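Local coordinates for protein spaetzle C-106 (Drosophila melanogaster, PDB 4LXR), which binds the Toll receptor as a disulfide-linked homodimeric cytokine, switching on signalling for dorsal-ventral patterning of the embryo and for antifungal defence, at residues Asp5-Val17 with Ile42-Phe56. Numbering follows the deposited sequence.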
loop_
_atom_site.group_PDB
_atom_site.type_symbol
_atom_site.label_atom_id
_atom_site.label_comp_id
_atom_site.label_asym_id
_atom_site.label_seq_id
_atom_site.Cartn_x
_atom_site.Cartn_y
_atom_site.Cartn_z
ATOM N N ASP C 5 1.399 -8.031 31.384
ATOM C CA ASP C 5 1.939 -9.139 30.621
ATOM C C ASP C 5 1.457 -8.980 29.192
ATOM O O ASP C 5 0.279 -8.753 28.952
ATOM C CB ASP C 5 1.412 -10.450 31.195
ATOM C CG ASP C 5 2.061 -11.675 30.578
ATOM O OD1 ASP C 5 3.273 -11.649 30.255
ATOM O OD2 ASP C 5 1.351 -12.681 30.444
ATOM N N GLU C 6 2.364 -9.091 28.237
ATOM C CA GLU C 6 1.989 -9.010 26.833
ATOM C C GLU C 6 1.713 -10.407 26.318
ATOM O O GLU C 6 2.464 -11.331 26.583
ATOM C CB GLU C 6 3.116 -8.391 26.016
ATOM C CG GLU C 6 3.418 -6.971 26.372
ATOM C CD GLU C 6 4.414 -6.352 25.410
ATOM O OE1 GLU C 6 5.225 -7.110 24.835
ATOM O OE2 GLU C 6 4.374 -5.117 25.219
ATOM N N ARG C 7 0.623 -10.567 25.593
ATOM C CA ARG C 7 0.324 -11.857 25.016
ATOM C C ARG C 7 0.492 -11.744 23.501
ATOM O O ARG C 7 0.219 -10.706 22.918
ATOM C CB ARG C 7 -1.101 -12.278 25.363
ATOM C CG ARG C 7 -1.393 -12.312 26.851
ATOM C CD ARG C 7 -0.510 -13.320 27.609
ATOM N NE ARG C 7 -0.833 -14.712 27.301
ATOM C CZ ARG C 7 -1.844 -15.385 27.863
ATOM N NH1 ARG C 7 -2.069 -16.649 27.538
ATOM N NH2 ARG C 7 -2.646 -14.782 28.736
ATOM N N PHE C 8 0.931 -12.823 22.874
ATOM C CA PHE C 8 1.059 -12.858 21.441
ATOM C C PHE C 8 0.217 -13.981 20.862
ATOM O O PHE C 8 -0.048 -14.979 21.531
ATOM C CB PHE C 8 2.526 -13.038 21.077
ATOM C CG PHE C 8 3.372 -11.878 21.476
ATOM C CD1 PHE C 8 3.370 -10.717 20.714
ATOM C CD2 PHE C 8 4.142 -11.925 22.628
ATOM C CE1 PHE C 8 4.144 -9.634 21.076
ATOM C CE2 PHE C 8 4.914 -10.842 23.000
ATOM C CZ PHE C 8 4.915 -9.696 22.228
ATOM N N LEU C 9 -0.193 -13.814 19.613
ATOM C CA LEU C 9 -1.054 -14.792 18.942
ATOM C C LEU C 9 -0.361 -16.116 18.687
ATOM O O LEU C 9 -1.012 -17.160 18.555
ATOM C CB LEU C 9 -1.607 -14.227 17.636
ATOM C CG LEU C 9 -2.832 -13.344 17.887
ATOM C CD1 LEU C 9 -2.461 -12.051 18.577
ATOM C CD2 LEU C 9 -3.572 -13.076 16.596
ATOM N N CYS C 10 0.963 -16.083 18.637
ATOM C CA CYS C 10 1.717 -17.295 18.363
ATOM C C CYS C 10 2.777 -17.572 19.403
ATOM O O CYS C 10 3.471 -16.670 19.860
ATOM C CB CYS C 10 2.342 -17.220 16.973
ATOM S SG CYS C 10 1.100 -17.128 15.659
ATOM N N ARG C 11 2.900 -18.839 19.769
ATOM C CA ARG C 11 3.964 -19.263 20.663
ATOM C C ARG C 11 5.286 -19.351 19.905
ATOM O O ARG C 11 5.355 -19.942 18.820
ATOM C CB ARG C 11 3.643 -20.621 21.252
ATOM C CG ARG C 11 2.417 -20.650 22.141
ATOM C CD ARG C 11 2.386 -21.972 22.854
ATOM N NE ARG C 11 1.236 -22.096 23.733
ATOM C CZ ARG C 11 1.160 -22.974 24.723
ATOM N NH1 ARG C 11 0.069 -23.033 25.472
ATOM N NH2 ARG C 11 2.178 -23.790 24.967
ATOM N N SER C 12 6.330 -18.780 20.499
ATOM C CA SER C 12 7.665 -18.840 19.934
ATOM C C SER C 12 8.727 -18.998 21.019
ATOM O O SER C 12 8.525 -18.602 22.175
ATOM C CB SER C 12 7.948 -17.569 19.147
ATOM O OG SER C 12 7.983 -16.457 20.026
ATOM N N ILE C 13 9.863 -19.556 20.615
ATOM C CA ILE C 13 11.033 -19.717 21.464
ATOM C C ILE C 13 12.160 -18.821 20.971
ATOM O O ILE C 13 12.616 -18.969 19.840
ATOM C CB ILE C 13 11.549 -21.168 21.390
ATOM C CG1 ILE C 13 10.407 -22.159 21.635
ATOM C CG2 ILE C 13 12.704 -21.381 22.362
ATOM C CD1 ILE C 13 10.753 -23.595 21.245
ATOM N N ARG C 14 12.611 -17.887 21.805
ATOM C CA ARG C 14 13.788 -17.087 21.459
ATOM C C ARG C 14 15.026 -17.773 22.001
ATOM O O ARG C 14 15.024 -18.236 23.134
ATOM C CB ARG C 14 13.690 -15.672 22.041
ATOM C CG ARG C 14 12.568 -14.830 21.456
ATOM C CD ARG C 14 12.500 -13.439 22.084
ATOM N NE ARG C 14 13.650 -12.596 21.756
ATOM C CZ ARG C 14 13.769 -11.894 20.631
ATOM N NH1 ARG C 14 12.820 -11.937 19.703
ATOM N NH2 ARG C 14 14.847 -11.150 20.425
ATOM N N LYS C 15 16.086 -17.855 21.203
ATOM C CA LYS C 15 17.337 -18.419 21.712
ATOM C C LYS C 15 18.585 -17.932 20.983
ATOM O O LYS C 15 18.513 -17.430 19.860
ATOM C CB LYS C 15 17.295 -19.953 21.717
ATOM C CG LYS C 15 17.275 -20.606 20.351
ATOM C CD LYS C 15 17.229 -22.123 20.476
ATOM C CE LYS C 15 17.080 -22.800 19.120
ATOM N NZ LYS C 15 17.008 -24.283 19.243
ATOM N N LEU C 16 19.731 -18.082 21.641
ATOM C CA LEU C 16 21.016 -17.771 21.030
ATOM C C LEU C 16 21.552 -18.961 20.234
ATOM O O LEU C 16 21.386 -20.112 20.639
ATOM C CB LEU C 16 22.033 -17.382 22.103
ATOM C CG LEU C 16 21.914 -15.983 22.699
ATOM C CD1 LEU C 16 23.070 -15.728 23.659
ATOM C CD2 LEU C 16 21.885 -14.953 21.582
ATOM N N VAL C 17 22.191 -18.684 19.100
ATOM C CA VAL C 17 22.855 -19.726 18.321
ATOM C C VAL C 17 24.249 -19.276 17.900
ATOM O O VAL C 17 25.247 -19.928 18.219
ATOM C CB VAL C 17 22.048 -20.122 17.063
ATOM C CG1 VAL C 17 22.750 -21.247 16.319
ATOM C CG2 VAL C 17 20.642 -20.545 17.437
ATOM N N ILE C 42 24.240 -15.346 17.585
ATOM C CA ILE C 42 23.064 -14.920 16.829
ATOM C C ILE C 42 21.776 -15.405 17.499
ATOM O O ILE C 42 21.631 -16.593 17.794
ATOM C CB ILE C 42 23.127 -15.453 15.381
ATOM C CG1 ILE C 42 21.759 -15.368 14.694
ATOM C CG2 ILE C 42 23.640 -16.888 15.371
ATOM C CD1 ILE C 42 21.311 -13.958 14.359
ATOM N N GLN C 43 20.842 -14.492 17.750
ATOM C CA GLN C 43 19.581 -14.901 18.342
ATOM C C GLN C 43 18.470 -15.045 17.307
ATOM O O GLN C 43 18.366 -14.270 16.353
ATOM C CB GLN C 43 19.161 -13.981 19.491
ATOM C CG GLN C 43 18.502 -12.685 19.087
ATOM C CD GLN C 43 17.897 -11.965 20.278
ATOM O OE1 GLN C 43 17.542 -12.590 21.287
ATOM N NE2 GLN C 43 17.792 -10.641 20.176
ATOM N N ILE C 44 17.648 -16.068 17.501
ATOM C CA ILE C 44 16.608 -16.397 16.550
ATOM C C ILE C 44 15.286 -16.550 17.276
ATOM O O ILE C 44 15.258 -16.771 18.484
ATOM C CB ILE C 44 16.932 -17.709 15.817
ATOM C CG1 ILE C 44 16.850 -18.894 16.786
ATOM C CG2 ILE C 44 18.302 -17.630 15.186
ATOM C CD1 ILE C 44 17.216 -20.222 16.159
ATOM N N GLU C 45 14.190 -16.405 16.540
ATOM C CA GLU C 45 12.875 -16.722 17.076
ATOM C C GLU C 45 12.172 -17.709 16.163
ATOM O O GLU C 45 12.024 -17.451 14.966
ATOM C CB GLU C 45 12.027 -15.463 17.244
ATOM C CG GLU C 45 10.663 -15.733 17.892
ATOM C CD GLU C 45 9.924 -14.458 18.237
ATOM O OE1 GLU C 45 8.785 -14.259 17.744
ATOM O OE2 GLU C 45 10.501 -13.654 19.000
ATOM N N GLU C 46 11.756 -18.842 16.723
ATOM C CA GLU C 46 11.090 -19.889 15.949
ATOM C C GLU C 46 9.707 -20.162 16.488
ATOM O O GLU C 46 9.508 -20.123 17.695
ATOM C CB GLU C 46 11.875 -21.198 16.003
ATOM C CG GLU C 46 13.132 -21.218 15.173
ATOM C CD GLU C 46 13.810 -22.570 15.203
ATOM O OE1 GLU C 46 13.977 -23.121 16.312
ATOM O OE2 GLU C 46 14.169 -23.082 14.116
ATOM N N CYS C 47 8.760 -20.447 15.595
ATOM C CA CYS C 47 7.430 -20.860 16.012
ATOM C C CYS C 47 7.542 -22.135 16.859
ATOM O O CYS C 47 8.286 -23.051 16.506
ATOM C CB CYS C 47 6.522 -21.103 14.803
ATOM S SG CYS C 47 6.168 -19.628 13.788
ATOM N N GLU C 48 6.810 -22.181 17.972
ATOM C CA GLU C 48 6.850 -23.334 18.866
ATOM C C GLU C 48 6.291 -24.576 18.176
ATOM O O GLU C 48 6.733 -25.693 18.447
ATOM C CB GLU C 48 6.108 -23.054 20.181
ATOM C CG GLU C 48 6.476 -24.009 21.312
ATOM C CD GLU C 48 5.630 -23.813 22.562
ATOM O OE1 GLU C 48 6.000 -22.981 23.423
ATOM O OE2 GLU C 48 4.595 -24.501 22.679
ATOM N N GLY C 49 5.329 -24.383 17.278
ATOM C CA GLY C 49 4.809 -25.488 16.488
ATOM C C GLY C 49 4.753 -25.208 14.994
ATOM O O GLY C 49 5.011 -24.087 14.557
ATOM N N ALA C 50 4.413 -26.227 14.208
ATOM C CA ALA C 50 4.215 -26.053 12.769
ATOM C C ALA C 50 2.730 -25.954 12.407
ATOM O O ALA C 50 1.940 -26.822 12.779
ATOM C CB ALA C 50 4.869 -27.197 12.002
ATOM N N ASP C 51 2.361 -24.893 11.690
ATOM C CA ASP C 51 0.987 -24.694 11.205
ATOM C C ASP C 51 -0.047 -24.576 12.316
ATOM O O ASP C 51 -1.240 -24.783 12.087
ATOM C CB ASP C 51 0.562 -25.821 10.260
ATOM C CG ASP C 51 1.383 -25.862 8.994
ATOM O OD1 ASP C 51 2.450 -25.213 8.950
ATOM O OD2 ASP C 51 0.962 -26.556 8.046
ATOM N N GLN C 52 0.402 -24.248 13.516
ATOM C CA GLN C 52 -0.508 -24.155 14.644
ATOM C C GLN C 52 -1.484 -22.998 14.446
ATOM O O GLN C 52 -1.093 -21.921 13.991
ATOM C CB GLN C 52 0.278 -24.008 15.946
ATOM C CG GLN C 52 1.167 -25.225 16.252
ATOM C CD GLN C 52 0.356 -26.452 16.644
ATOM O OE1 GLN C 52 0.487 -27.521 16.045
ATOM N NE2 GLN C 52 -0.488 -26.300 17.657
ATOM N N PRO C 53 -2.770 -23.233 14.747
ATOM C CA PRO C 53 -3.737 -22.129 14.719
ATOM C C PRO C 53 -3.335 -21.077 15.746
ATOM O O PRO C 53 -2.700 -21.415 16.742
ATOM C CB PRO C 53 -5.055 -22.804 15.119
ATOM C CG PRO C 53 -4.647 -24.073 15.819
ATOM C CD PRO C 53 -3.389 -24.512 15.137
ATOM N N CYS C 54 -3.677 -19.822 15.494
ATOM C CA CYS C 54 -3.289 -18.743 16.393
ATOM C C CYS C 54 -4.175 -18.731 17.644
ATOM O O CYS C 54 -5.316 -19.196 17.615
ATOM C CB CYS C 54 -3.365 -17.383 15.665
ATOM S SG CYS C 54 -2.595 -17.317 13.998
ATOM N N ASP C 55 -3.651 -18.190 18.739
ATOM C CA ASP C 55 -4.424 -18.047 19.970
ATOM C C ASP C 55 -5.197 -16.732 19.844
ATOM O O ASP C 55 -4.909 -15.945 18.950
ATOM C CB ASP C 55 -3.478 -18.017 21.177
ATOM C CG ASP C 55 -4.179 -18.347 22.504
ATOM O OD1 ASP C 55 -5.437 -18.397 22.564
ATOM O OD2 ASP C 55 -3.449 -18.537 23.503
ATOM N N PHE C 56 -6.182 -16.503 20.712
ATOM C CA PHE C 56 -6.950 -15.248 20.711
ATOM C C PHE C 56 -7.544 -14.922 19.349
ATOM O O PHE C 56 -7.745 -13.760 19.003
ATOM C CB PHE C 56 -6.084 -14.085 21.214
ATOM C CG PHE C 56 -5.361 -14.406 22.492
ATOM C CD1 PHE C 56 -6.070 -14.566 23.679
ATOM C CD2 PHE C 56 -3.987 -14.588 22.501
ATOM C CE1 PHE C 56 -5.424 -14.891 24.848
ATOM C CE2 PHE C 56 -3.334 -14.911 23.666
ATOM C CZ PHE C 56 -4.051 -15.061 24.849
#
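Arg14 and Glu45 face each other across a non-hydrogen-bonded pair of the antiparallel strands 12-16 and 43-47, and show how a cross-strand salt bridge can be shared with a dimer interface. Glu45 sends CG anti to its backbone N (chi1 -176°) and runs out extended, bringing OE2 to 3.0 Å from Arg14 NH1. The oxygen lies at the guanidinium edge, near its plane, although the carboxylate itself is turned 80° against that plane. The bend of Arg14 at chi3 brings its head toward Glu45, and NH2 bonds Tyr72 O of the second subunit. Glu45 OE1 is gripped by Cys99 N and by Lys100 of the second subunit, an environment that probably favours its charged form.

On the face of Ile13 and Lys15, contact is mainly aliphatic: Lys15 and Ile44 lie side by side and point the same way, Lys15 CE 3.9 Å from Ile44 CD1. Val17 CG2 comes to the same Ile44 methyl at 3.7 Å. Backbone bonds pair Ile13 with Glu46 and Lys15 with Ile44. Past the strand end, Glu48 N bonds Arg11 O at 2.8 Å, while Arg11 NH2 reaches Glu48 OE2 in a long, weak salt bridge; Glu48 OE1 binds Arg78 of Toll.

Farther along, Asp55 N meets a lone pair of Leu9 O at 2.8 Å. Phe56 then sets its ring edge, at CZ, over the centre of the Arg7 guanidinium, 3.7 Å above it with the planes 87° apart, while Arg7 NH2 pairs with Glu153 of Toll. Cys10, Cys47 and Cys54, disulfide-bonded to Cys68, Cys99 and Cys101 respectively, tie both segments to the strands 67-73 and 95-102, the cross-linked beta architecture of a cystine-knot cytokine.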